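Local coordinates for diguanylate cyclase (Pseudomonas aeruginosa, PDB 5M3C), which pairs a GGDEF domain with an EAL domain in one chain and here carries bound guanosine-5'-triphosphate and calcium ions, at residues D43-I48 with L59-I64; Y151-R156 with R160-T165; G320-G325 with P347-K352; Y342-P347 with R379-T384. All blocks are in the same frame, centred on the assembly; numbering follows the deposited sequence.

Contact 1: residues D43-I48 with L59-I64; sequences DRFKHI and LLLKAI. With GTP (guanosine-5'-triphosphate), chain I.
F45 and I48, from the first turn of helix 45-52, pack against L60 and L61 of helix 54-70 in the GGDEF domain, and F45 and L61 also line the GTP pocket. The contact between the two helices is wholly apolar. The F45 ring reaches L61 with its far end, CZ lying 3.8 Å from L61 CG, and the two side chains meet at a slant. CG of F45 stands anti to the backbone N (chi1 -162°), which carries the ring out toward helix 54-70. In the same turn, I48 meets L60 tip to tip, with I48 CG2 3.6 Å from L60 CD1. The same I48 methyl also lies over one face of the F45 ring, toward its rim. Beyond the helix pair, I48 rests on V123 and L60 on F114, both in strands of the domain's sheet.

The segment's hydrogen bonds to the phosphates come from three consecutive backbone amides at and just before the start of helix 45-52. R44 N donates an almost straight bond to the gamma-phosphate oxygen O2G (3.0 Å, 177°). F45 N gives its hydrogen to the beta-phosphate oxygen O2B at 3.0 Å, and K46 N bonds to the other beta oxygen, O1B, at 3.1 Å.

The ribose and base rest on the hydrophobic side chains. GTP C1' sits at the edge of the F45 ring, in its plane, while L61 CD1 lies over a face of the guanine, 3.3 Å from N1.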
# COMPACT_ATOMS: atom_id res chain seq x y z
N ASP B 43 -15.24 17.64 11.11
CA ASP B 43 -14.63 16.31 11.17
C ASP B 43 -13.54 16.20 12.23
O ASP B 43 -12.61 17.01 12.26
CB ASP B 43 -14.05 15.94 9.80
CG ASP B 43 -15.12 15.56 8.79
OD1 ASP B 43 -16.11 14.92 9.18
OD2 ASP B 43 -14.95 15.91 7.60
N ARG B 44 -13.66 15.20 13.09
CA ARG B 44 -12.65 14.91 14.11
C ARG B 44 -12.11 16.19 14.75
O ARG B 44 -10.91 16.41 14.80
CB ARG B 44 -11.50 14.10 13.50
CG ARG B 44 -11.91 12.70 13.04
N PHE B 45 -13.03 17.01 15.25
CA PHE B 45 -12.67 18.28 15.88
C PHE B 45 -12.21 18.06 17.33
O PHE B 45 -11.54 18.92 17.90
CB PHE B 45 -13.86 19.24 15.84
CG PHE B 45 -13.49 20.68 16.08
CD1 PHE B 45 -12.88 21.42 15.08
CD2 PHE B 45 -13.77 21.29 17.29
CE1 PHE B 45 -12.55 22.75 15.30
CE2 PHE B 45 -13.44 22.61 17.51
CZ PHE B 45 -12.82 23.35 16.51
N LYS B 46 -12.58 16.92 17.91
CA LYS B 46 -12.16 16.58 19.27
C LYS B 46 -10.63 16.53 19.35
O LYS B 46 -10.03 17.05 20.30
CB LYS B 46 -12.75 15.24 19.71
N HIS B 47 -10.02 15.92 18.35
CA HIS B 47 -8.56 15.83 18.29
C HIS B 47 -7.93 17.23 18.24
O HIS B 47 -6.87 17.46 18.84
CB HIS B 47 -8.12 15.02 17.07
CG HIS B 47 -6.65 15.07 16.82
ND1 HIS B 47 -5.73 14.65 17.75
CD2 HIS B 47 -5.93 15.50 15.75
CE1 HIS B 47 -4.51 14.81 17.27
NE2 HIS B 47 -4.61 15.32 16.06
N ILE B 48 -8.57 18.15 17.54
CA ILE B 48 -8.09 19.52 17.45
C ILE B 48 -8.04 20.17 18.84
O ILE B 48 -7.03 20.76 19.22
CB ILE B 48 -8.96 20.35 16.49
CG1 ILE B 48 -8.67 19.94 15.05
CG2 ILE B 48 -8.71 21.84 16.69
CD1 ILE B 48 -9.47 20.70 14.01
N LEU B 59 -11.22 30.03 18.20
CA LEU B 59 -10.76 30.85 17.09
C LEU B 59 -10.99 30.11 15.77
O LEU B 59 -11.40 30.71 14.77
CB LEU B 59 -9.28 31.20 17.25
N LEU B 60 -10.73 28.81 15.77
CA LEU B 60 -10.97 27.99 14.59
C LEU B 60 -12.45 27.96 14.21
O LEU B 60 -12.80 28.10 13.04
CB LEU B 60 -10.47 26.56 14.80
CG LEU B 60 -8.95 26.37 14.70
CD1 LEU B 60 -8.58 24.92 14.92
CD2 LEU B 60 -8.44 26.86 13.35
N LEU B 61 -13.32 27.78 15.20
CA LEU B 61 -14.76 27.79 14.95
C LEU B 61 -15.20 29.14 14.40
O LEU B 61 -15.91 29.22 13.40
CB LEU B 61 -15.54 27.47 16.22
CG LEU B 61 -15.44 26.03 16.74
CD1 LEU B 61 -16.07 25.91 18.11
CD2 LEU B 61 -16.09 25.07 15.76
N LYS B 62 -14.76 30.21 15.07
CA LYS B 62 -15.06 31.56 14.63
C LYS B 62 -14.61 31.75 13.18
O LYS B 62 -15.34 32.31 12.36
CB LYS B 62 -14.36 32.58 15.53
CG LYS B 62 -14.80 34.02 15.29
N ALA B 63 -13.41 31.27 12.88
CA ALA B 63 -12.83 31.39 11.54
C ALA B 63 -13.64 30.60 10.52
O ALA B 63 -13.89 31.08 9.41
CB ALA B 63 -11.39 30.92 11.55
N ILE B 64 -14.03 29.39 10.88
CA ILE B 64 -14.82 28.55 9.99
C ILE B 64 -16.16 29.21 9.71
O ILE B 64 -16.60 29.29 8.57
CB ILE B 64 -15.08 27.16 10.60
CG1 ILE B 64 -13.76 26.40 10.79
CG2 ILE B 64 -16.01 26.36 9.70
CD1 ILE B 64 -13.90 25.18 11.67
PG GTP I . -16.68 13.23 14.18
O1G GTP I . -17.09 11.81 14.48
O2G GTP I . -16.03 13.42 12.83
O3G GTP I . -17.74 14.26 14.49
O3B GTP I . -15.47 13.55 15.19
PB GTP I . -15.60 14.66 16.34
O1B GTP I . -14.43 14.51 17.29
O2B GTP I . -15.85 16.01 15.70
O3A GTP I . -16.93 14.15 17.10
PA GTP I . -17.92 15.14 17.89
O1A GTP I . -18.58 14.35 19.00
O2A GTP I . -18.77 15.89 16.89
O5' GTP I . -16.91 16.17 18.56
C5' GTP I . -17.31 17.52 18.71
C4' GTP I . -16.14 18.28 19.30
O4' GTP I . -16.36 19.69 19.15
C3' GTP I . -15.99 17.99 20.79
O3' GTP I . -14.68 17.49 21.08
C2' GTP I . -16.22 19.32 21.47
O2' GTP I . -15.34 19.53 22.58
C1' GTP I . -15.97 20.33 20.36
N9 GTP I . -16.73 21.57 20.60
C8 GTP I . -18.07 21.69 20.63
N7 GTP I . -18.41 22.98 20.89
C5 GTP I . -17.27 23.69 21.03
C6 GTP I . -16.91 25.09 21.30
O6 GTP I . -17.79 25.95 21.47
N1 GTP I . -15.61 25.41 21.37
C2 GTP I . -14.63 24.50 21.18
N2 GTP I . -13.34 24.89 21.26
N3 GTP I . -14.90 23.19 20.92
C4 GTP I . -16.17 22.75 20.84

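Contact 2: residues Y151-R156 with R160-T165; sequences YRAKSR and RIEYYT. With GTP (guanosine-5'-triphosphate), chain I.
E162 OE2 is gripped by three N-H groups from two arginines, R156 just past the helix end and R160 on the approach to the strand. R160 holds it side-on: NE donates at 2.9 Å to OE2, and NH2 donates to the same oxygen at 2.8 Å, almost in line with its C-O bond. OE2 lies in the R160 guanidinium plane, so this grip fixes how that group is rotated. R156 NE comes instead from above the carboxylate plane and reaches E162 OE2 at 3.1 Å with a bond angle of 154°. The two guanidinium groups stand nearly perpendicular, and the carboxylate they share probably offsets the closeness of their charges.

This salt-bridge network lies across the second half of a beta-alpha-beta unit of the GGDEF domain, formed by strand 119-132, helix 139-155 and strand 161-163, in which the two strands are parallel. The helix and strand segments run at 130° to each other, with axes 7.2 Å apart at closest approach.

A153 lies where the backbones are nearest, its CA 5.2 Å from the CA of E162. Its CB touches E162 CG at 3.5 Å and R160 CG at 3.8 Å. R160 has its CG between the backbone N and the carbonyl carbon (chi1 66°), which sets CG and CD against the A153 carbonyl oxygen. R152 CG meets E162 CG at a slant. K154 points away from the strand, and its NZ pairs with D43 and bonds weakly to GTP O2G at 3.3 Å.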
# COMPACT_ATOMS: atom_id res chain seq x y z
N TYR B 151 -24.74 12.17 8.99
CA TYR B 151 -24.22 10.94 9.60
C TYR B 151 -23.83 9.93 8.52
O TYR B 151 -22.85 9.19 8.66
CB TYR B 151 -25.24 10.34 10.57
CG TYR B 151 -25.27 11.02 11.92
CD1 TYR B 151 -24.13 11.07 12.71
CD2 TYR B 151 -26.43 11.62 12.41
CE1 TYR B 151 -24.14 11.69 13.95
CE2 TYR B 151 -26.45 12.24 13.64
CZ TYR B 151 -25.30 12.28 14.40
OH TYR B 151 -25.30 12.89 15.63
N ARG B 152 -24.61 9.89 7.44
CA ARG B 152 -24.27 9.05 6.30
C ARG B 152 -22.93 9.47 5.71
O ARG B 152 -22.04 8.64 5.53
CB ARG B 152 -25.36 9.15 5.23
CG ARG B 152 -25.09 8.33 3.98
CD ARG B 152 -25.00 6.84 4.29
NE ARG B 152 -25.31 6.03 3.11
CZ ARG B 152 -25.22 4.71 3.07
NH1 ARG B 152 -25.52 4.06 1.95
NH2 ARG B 152 -24.82 4.03 4.14
N ALA B 153 -22.78 10.76 5.42
CA ALA B 153 -21.51 11.28 4.94
C ALA B 153 -20.41 10.95 5.94
O ALA B 153 -19.26 10.71 5.57
CB ALA B 153 -21.59 12.79 4.74
N LYS B 154 -20.79 10.93 7.21
CA LYS B 154 -19.86 10.61 8.29
C LYS B 154 -19.42 9.15 8.21
O LYS B 154 -18.27 8.84 8.49
CB LYS B 154 -20.52 10.89 9.65
CG LYS B 154 -19.62 11.57 10.66
CD LYS B 154 -19.23 12.97 10.21
CE LYS B 154 -18.87 13.85 11.40
NZ LYS B 154 -18.14 15.09 11.00
N SER B 155 -20.33 8.26 7.81
CA SER B 155 -20.02 6.83 7.76
C SER B 155 -19.37 6.39 6.45
O SER B 155 -18.46 5.56 6.45
CB SER B 155 -21.28 5.99 8.01
OG SER B 155 -22.12 5.96 6.86
N ARG B 156 -19.83 6.94 5.33
CA ARG B 156 -19.29 6.59 4.01
C ARG B 156 -17.90 7.18 3.78
O ARG B 156 -17.34 7.07 2.69
CB ARG B 156 -20.23 7.08 2.90
CG ARG B 156 -21.44 6.19 2.66
CD ARG B 156 -22.31 6.73 1.54
NE ARG B 156 -21.54 7.11 0.36
CZ ARG B 156 -21.06 6.25 -0.54
NH1 ARG B 156 -21.28 4.95 -0.41
NH2 ARG B 156 -20.37 6.70 -1.58
N ARG B 160 -16.80 14.78 2.82
CA ARG B 160 -17.65 14.45 1.68
C ARG B 160 -19.06 15.02 1.86
O ARG B 160 -19.39 15.57 2.91
CB ARG B 160 -17.73 12.93 1.51
CG ARG B 160 -18.43 12.21 2.65
CD ARG B 160 -18.49 10.71 2.43
NE ARG B 160 -19.21 10.36 1.21
CZ ARG B 160 -18.63 9.90 0.10
NH1 ARG B 160 -17.32 9.72 0.05
NH2 ARG B 160 -19.38 9.61 -0.96
N ILE B 161 -19.88 14.87 0.83
CA ILE B 161 -21.25 15.36 0.83
C ILE B 161 -22.21 14.20 0.57
O ILE B 161 -21.90 13.30 -0.22
CB ILE B 161 -21.45 16.45 -0.24
CG1 ILE B 161 -20.64 17.69 0.13
CG2 ILE B 161 -22.92 16.80 -0.38
CD1 ILE B 161 -20.61 18.75 -0.94
N GLU B 162 -23.36 14.20 1.24
CA GLU B 162 -24.36 13.16 1.00
C GLU B 162 -25.78 13.72 0.97
O GLU B 162 -26.12 14.62 1.74
CB GLU B 162 -24.26 12.07 2.05
CG GLU B 162 -23.01 11.21 1.94
CD GLU B 162 -22.99 10.35 0.69
OE1 GLU B 162 -24.05 9.82 0.30
OE2 GLU B 162 -21.90 10.19 0.10
N TYR B 163 -26.59 13.17 0.08
CA TYR B 163 -28.00 13.53 0.00
C TYR B 163 -28.84 12.60 0.87
O TYR B 163 -28.43 11.48 1.17
CB TYR B 163 -28.50 13.47 -1.44
CG TYR B 163 -28.14 14.70 -2.24
CD1 TYR B 163 -26.94 14.78 -2.93
CD2 TYR B 163 -29.00 15.80 -2.28
CE1 TYR B 163 -26.61 15.91 -3.65
CE2 TYR B 163 -28.67 16.93 -3.01
CZ TYR B 163 -27.48 16.98 -3.69
OH TYR B 163 -27.14 18.10 -4.41
N TYR B 164 -30.02 13.07 1.26
CA TYR B 164 -30.92 12.28 2.08
C TYR B 164 -31.51 11.15 1.26
O TYR B 164 -31.68 11.27 0.05
CB TYR B 164 -32.03 13.16 2.65
CG TYR B 164 -33.07 12.38 3.42
CD1 TYR B 164 -32.75 11.79 4.64
CD2 TYR B 164 -34.36 12.22 2.93
CE1 TYR B 164 -33.70 11.07 5.35
CE2 TYR B 164 -35.31 11.51 3.63
CZ TYR B 164 -34.97 10.93 4.84
OH TYR B 164 -35.91 10.21 5.55
N THR B 165 -31.81 10.04 1.93
CA THR B 165 -32.55 8.95 1.31
C THR B 165 -33.45 8.30 2.37
O THR B 165 -33.10 8.26 3.55
CB THR B 165 -31.63 7.87 0.68
OG1 THR B 165 -31.00 7.10 1.71
CG2 THR B 165 -30.57 8.51 -0.22
PG GTP I . -16.68 13.23 14.18
O1G GTP I . -17.09 11.81 14.48
O2G GTP I . -16.03 13.42 12.83
O3G GTP I . -17.74 14.26 14.49
O3B GTP I . -15.47 13.55 15.19
PB GTP I . -15.60 14.66 16.34
O1B GTP I . -14.43 14.51 17.29
O2B GTP I . -15.85 16.01 15.70
O3A GTP I . -16.93 14.15 17.10
PA GTP I . -17.92 15.14 17.89
O1A GTP I . -18.58 14.35 19.00
O2A GTP I . -18.77 15.89 16.89
O5' GTP I . -16.91 16.17 18.56
C5' GTP I . -17.31 17.52 18.71
C4' GTP I . -16.14 18.28 19.30
O4' GTP I . -16.36 19.69 19.15
C3' GTP I . -15.99 17.99 20.79
O3' GTP I . -14.68 17.49 21.08
C2' GTP I . -16.22 19.32 21.47
O2' GTP I . -15.34 19.53 22.58
C1' GTP I . -15.97 20.33 20.36
N9 GTP I . -16.73 21.57 20.60
C8 GTP I . -18.07 21.69 20.63
N7 GTP I . -18.41 22.98 20.89
C5 GTP I . -17.27 23.69 21.03
C6 GTP I . -16.91 25.09 21.30
O6 GTP I . -17.79 25.95 21.47
N1 GTP I . -15.61 25.41 21.37
C2 GTP I . -14.63 24.50 21.18
N2 GTP I . -13.34 24.89 21.26
N3 GTP I . -14.90 23.19 20.92
C4 GTP I . -16.17 22.75 20.84

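Contact 3: residues G320-G325 with P347-K352; sequences GLKRLG and PLDILK
The last turn of helix 312-324 faces the loop that leads into strand 350-353, and the two backbones come nearest at K322 and P347, whose CA atoms are 7.3 Å apart. The helix finishes at G325, which leaves helical geometry with a positive phi of 112°. In the other segment the chain passes from P347 through D349 before it enters the strand, and no backbone hydrogen bond joins the two segments.

K322 carries the contact with its whole side chain. The chain first runs past P347 in the opposite direction, its CG against the proline ring at 3.6 Å from P347 CB. CD then lies 3.5 Å from the P347 carbonyl oxygen. Two successive bends, chi2 -68° and chi3 -70°, turn the chain along the loop and deliver the ammonium group to D349. There K322 NZ sits in the notch of the carboxylate, 3.0 Å from both D349 OD1 and D349 OD2, and each oxygen offers its syn lone pair. The result is a forked salt bridge near the surface.

D349 OD2 also accepts the backbone N-H of L328, so the carboxylate that receives K322 is itself tied to the start of strand 327-333. Further along the strand, K352 pairs with E301, a calcium ligand, which places the K322-D349 bridge at the end of the strand away from the metal. The contact thus joins helix 312-324 to the entry of strand 350-353, beside strand 327-333, in the TIM-like beta/alpha barrel of the EAL domain.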
# COMPACT_ATOMS: atom_id res chain seq x y z
N GLY B 320 9.71 -7.81 20.32
CA GLY B 320 9.35 -7.74 21.74
C GLY B 320 8.36 -8.82 22.14
O GLY B 320 8.45 -9.39 23.23
N LEU B 321 7.40 -9.10 21.26
CA LEU B 321 6.40 -10.13 21.52
C LEU B 321 7.05 -11.51 21.53
O LEU B 321 6.66 -12.37 22.31
CB LEU B 321 5.28 -10.07 20.48
CG LEU B 321 4.37 -8.83 20.55
CD1 LEU B 321 3.36 -8.84 19.42
CD2 LEU B 321 3.67 -8.76 21.90
N LYS B 322 8.04 -11.70 20.66
CA LYS B 322 8.76 -12.97 20.61
C LYS B 322 9.66 -13.13 21.84
O LYS B 322 9.82 -14.23 22.37
CB LYS B 322 9.60 -13.07 19.34
CG LYS B 322 8.79 -13.43 18.10
CD LYS B 322 8.25 -14.85 18.16
CE LYS B 322 9.35 -15.89 18.02
NZ LYS B 322 8.80 -17.27 17.95
N ARG B 323 10.23 -12.02 22.28
CA ARG B 323 11.07 -12.01 23.47
C ARG B 323 10.29 -12.54 24.66
O ARG B 323 10.86 -13.18 25.55
CB ARG B 323 11.56 -10.58 23.75
CG ARG B 323 13.01 -10.48 24.18
CD ARG B 323 13.51 -9.05 24.05
NE ARG B 323 13.22 -8.49 22.73
CZ ARG B 323 13.32 -7.20 22.42
NH1 ARG B 323 13.03 -6.79 21.19
NH2 ARG B 323 13.71 -6.32 23.33
N LEU B 324 8.99 -12.28 24.68
CA LEU B 324 8.11 -12.80 25.73
C LEU B 324 7.90 -14.30 25.59
O LEU B 324 7.71 -15.00 26.59
CB LEU B 324 6.75 -12.10 25.72
CG LEU B 324 6.65 -10.78 26.48
CD1 LEU B 324 5.20 -10.35 26.58
CD2 LEU B 324 7.28 -10.89 27.86
N GLY B 325 7.92 -14.79 24.36
CA GLY B 325 7.80 -16.23 24.10
C GLY B 325 6.51 -16.62 23.41
O GLY B 325 6.32 -17.79 23.06
N PRO B 347 9.56 -12.33 12.66
CA PRO B 347 9.75 -13.55 13.44
C PRO B 347 8.45 -14.34 13.56
O PRO B 347 7.95 -14.57 14.66
CB PRO B 347 10.19 -13.02 14.80
CG PRO B 347 9.54 -11.68 14.91
CD PRO B 347 9.43 -11.13 13.51
N LEU B 348 7.90 -14.75 12.42
CA LEU B 348 6.66 -15.49 12.39
C LEU B 348 6.91 -16.96 12.71
O LEU B 348 8.02 -17.46 12.54
CB LEU B 348 6.01 -15.37 11.01
CG LEU B 348 5.64 -13.95 10.61
CD1 LEU B 348 5.27 -13.88 9.13
CD2 LEU B 348 4.51 -13.43 11.47
N ASP B 349 5.87 -17.64 13.17
CA ASP B 349 5.94 -19.08 13.40
C ASP B 349 4.93 -19.80 12.52
O ASP B 349 5.18 -20.91 12.03
CB ASP B 349 5.65 -19.39 14.87
CG ASP B 349 6.64 -18.74 15.82
OD1 ASP B 349 7.85 -19.03 15.70
OD2 ASP B 349 6.21 -17.94 16.68
N ILE B 350 3.79 -19.16 12.30
CA ILE B 350 2.67 -19.77 11.58
C ILE B 350 2.32 -18.96 10.33
O ILE B 350 2.52 -17.75 10.28
CB ILE B 350 1.43 -19.85 12.49
CG1 ILE B 350 1.77 -20.53 13.82
CG2 ILE B 350 0.29 -20.59 11.78
CD1 ILE B 350 2.18 -21.98 13.70
N LEU B 351 1.78 -19.65 9.33
CA LEU B 351 1.34 -19.02 8.09
C LEU B 351 -0.07 -19.53 7.77
O LEU B 351 -0.25 -20.71 7.47
CB LEU B 351 2.31 -19.36 6.95
CG LEU B 351 2.13 -18.76 5.55
CD1 LEU B 351 0.77 -19.10 4.94
CD2 LEU B 351 2.33 -17.25 5.57
N LYS B 352 -1.06 -18.64 7.84
CA LYS B 352 -2.44 -19.06 7.63
C LYS B 352 -2.94 -18.76 6.21
O LYS B 352 -3.07 -17.60 5.82
CB LYS B 352 -3.35 -18.40 8.67
CG LYS B 352 -2.83 -18.52 10.09
CD LYS B 352 -3.94 -18.38 11.12
CE LYS B 352 -4.83 -19.61 11.14
NZ LYS B 352 -5.84 -19.56 12.23

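Contact 4: residues Y342-P347 with R379-T384; sequences YLKRLP and RSMQLT
In the beta/alpha barrel of the EAL domain, M381 at the Schellman-capped end of helix 365-380 reaches across to L343 and K344 in the short, weakly bonded helix 340-345. The cap turns the chain sharply: Q382 has a positive phi of 63°, and its N bonds back to R379 O at 2.8 Å. M381, just before Q382, points toward the other segment, while the chain continues toward strand 384-387.

No hydrogen bond crosses between the segments, and M381 has the largest share of the buried surface. Its thioether passes L343 at a slant, with M381 SD 3.5 Å from L343 CD2 and 3.8 Å from L343 CG. L343 directs its branch there because its CG is anti to the backbone N (chi1 175°). L343 and L383 both also rest on L348, in the loop before strand 350-353.

The outer side of the contact borders the dimer. K344 packs on A369 of the second subunit, R345 on H366 of that subunit, and S380 on its A376, which puts both segments at the interface between the two copies.

A bend at the last torsion of M381 (chi3 65°) turns the terminal methyl away from L343 CD2 and along K344. The aliphatic part of the lysine runs past it in the opposite direction, with K344 CG 3.3 Å from M381 CE.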
# COMPACT_ATOMS: atom_id res chain seq x y z
N TYR B 342 10.10 -8.60 3.03
CA TYR B 342 9.68 -8.20 4.37
C TYR B 342 9.13 -9.39 5.16
O TYR B 342 9.20 -9.42 6.39
CB TYR B 342 8.63 -7.10 4.25
CG TYR B 342 8.24 -6.44 5.55
CD1 TYR B 342 9.09 -5.54 6.18
CD2 TYR B 342 7.01 -6.69 6.14
CE1 TYR B 342 8.73 -4.92 7.37
CE2 TYR B 342 6.64 -6.08 7.32
CZ TYR B 342 7.50 -5.19 7.93
OH TYR B 342 7.14 -4.58 9.11
N LEU B 343 8.59 -10.37 4.44
CA LEU B 343 8.00 -11.56 5.07
C LEU B 343 9.02 -12.33 5.91
O LEU B 343 8.66 -12.91 6.94
CB LEU B 343 7.42 -12.48 3.99
CG LEU B 343 6.85 -13.83 4.45
CD1 LEU B 343 5.74 -13.64 5.47
CD2 LEU B 343 6.35 -14.63 3.26
N LYS B 344 10.27 -12.35 5.47
CA LYS B 344 11.31 -13.12 6.16
C LYS B 344 11.74 -12.42 7.44
O LYS B 344 11.95 -13.07 8.47
CB LYS B 344 12.52 -13.32 5.24
CG LYS B 344 13.23 -14.66 5.42
CD LYS B 344 13.75 -14.86 6.83
CE LYS B 344 13.39 -16.24 7.35
NZ LYS B 344 14.07 -16.54 8.64
N ARG B 345 11.86 -11.10 7.37
CA ARG B 345 12.37 -10.31 8.50
C ARG B 345 11.45 -10.41 9.72
O ARG B 345 11.87 -10.08 10.84
CB ARG B 345 12.55 -8.85 8.09
CG ARG B 345 13.63 -8.62 7.04
CD ARG B 345 13.81 -7.14 6.72
N LEU B 346 10.22 -10.86 9.51
CA LEU B 346 9.27 -11.04 10.61
C LEU B 346 9.51 -12.36 11.32
O LEU B 346 9.64 -13.40 10.67
CB LEU B 346 7.84 -11.01 10.08
CG LEU B 346 7.41 -9.75 9.33
CD1 LEU B 346 5.99 -9.90 8.81
CD2 LEU B 346 7.54 -8.53 10.23
N PRO B 347 9.56 -12.33 12.66
CA PRO B 347 9.75 -13.55 13.44
C PRO B 347 8.45 -14.34 13.56
O PRO B 347 7.95 -14.57 14.66
CB PRO B 347 10.19 -13.02 14.80
CG PRO B 347 9.54 -11.68 14.91
CD PRO B 347 9.43 -11.13 13.51
N ARG B 379 6.98 -23.63 3.70
CA ARG B 379 7.95 -24.68 4.00
C ARG B 379 9.37 -24.16 3.86
O ARG B 379 10.17 -24.26 4.79
CB ARG B 379 7.73 -25.88 3.06
N SER B 380 9.67 -23.58 2.70
CA SER B 380 11.01 -23.05 2.42
C SER B 380 11.48 -22.05 3.48
O SER B 380 12.65 -22.05 3.87
CB SER B 380 11.04 -22.37 1.05
OG SER B 380 10.16 -21.26 1.01
N MET B 381 10.57 -21.20 3.94
CA MET B 381 10.90 -20.19 4.93
C MET B 381 10.88 -20.76 6.35
O MET B 381 11.11 -20.03 7.32
CB MET B 381 9.92 -19.02 4.84
CG MET B 381 9.99 -18.26 3.52
SD MET B 381 9.19 -16.64 3.57
CE MET B 381 10.24 -15.80 4.75
N GLN B 382 10.60 -22.05 6.46
CA GLN B 382 10.52 -22.70 7.76
C GLN B 382 9.40 -22.10 8.60
O GLN B 382 9.61 -21.68 9.74
CB GLN B 382 11.86 -22.58 8.50
N LEU B 383 8.20 -22.05 8.02
CA LEU B 383 7.02 -21.53 8.72
C LEU B 383 5.92 -22.59 8.77
O LEU B 383 5.59 -23.20 7.76
CB LEU B 383 6.49 -20.28 8.03
CG LEU B 383 7.29 -18.99 8.19
CD1 LEU B 383 6.57 -17.83 7.53
CD2 LEU B 383 7.54 -18.69 9.66
N THR B 384 5.35 -22.79 9.96
CA THR B 384 4.26 -23.74 10.11
C THR B 384 3.07 -23.26 9.30
O THR B 384 2.32 -22.38 9.73
CB THR B 384 3.84 -23.91 11.58
OG1 THR B 384 4.97 -24.33 12.36

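Overall arrangement
From the N terminus, contact 1 closes a ten-residue span, mostly helical, joining helix 45-52 to helix 54-70, and contact 2 then closes the short link from helix 139-155 to strand 161-163, its segments three residues apart. They lie in series but meet where D43 pairs with K154, and both touch GTP. After the chain passes into the EAL domain, contact 3 spans 21 residues and contact 4 spans 31. These two cross, since their segments alternate and share P347. They are also joined through T384, whose N and O probably bond to D349 O and L351 N, tying strand 384-387 to strand 350-353. The centres of contacts 1 and 3 are about 42 Å apart.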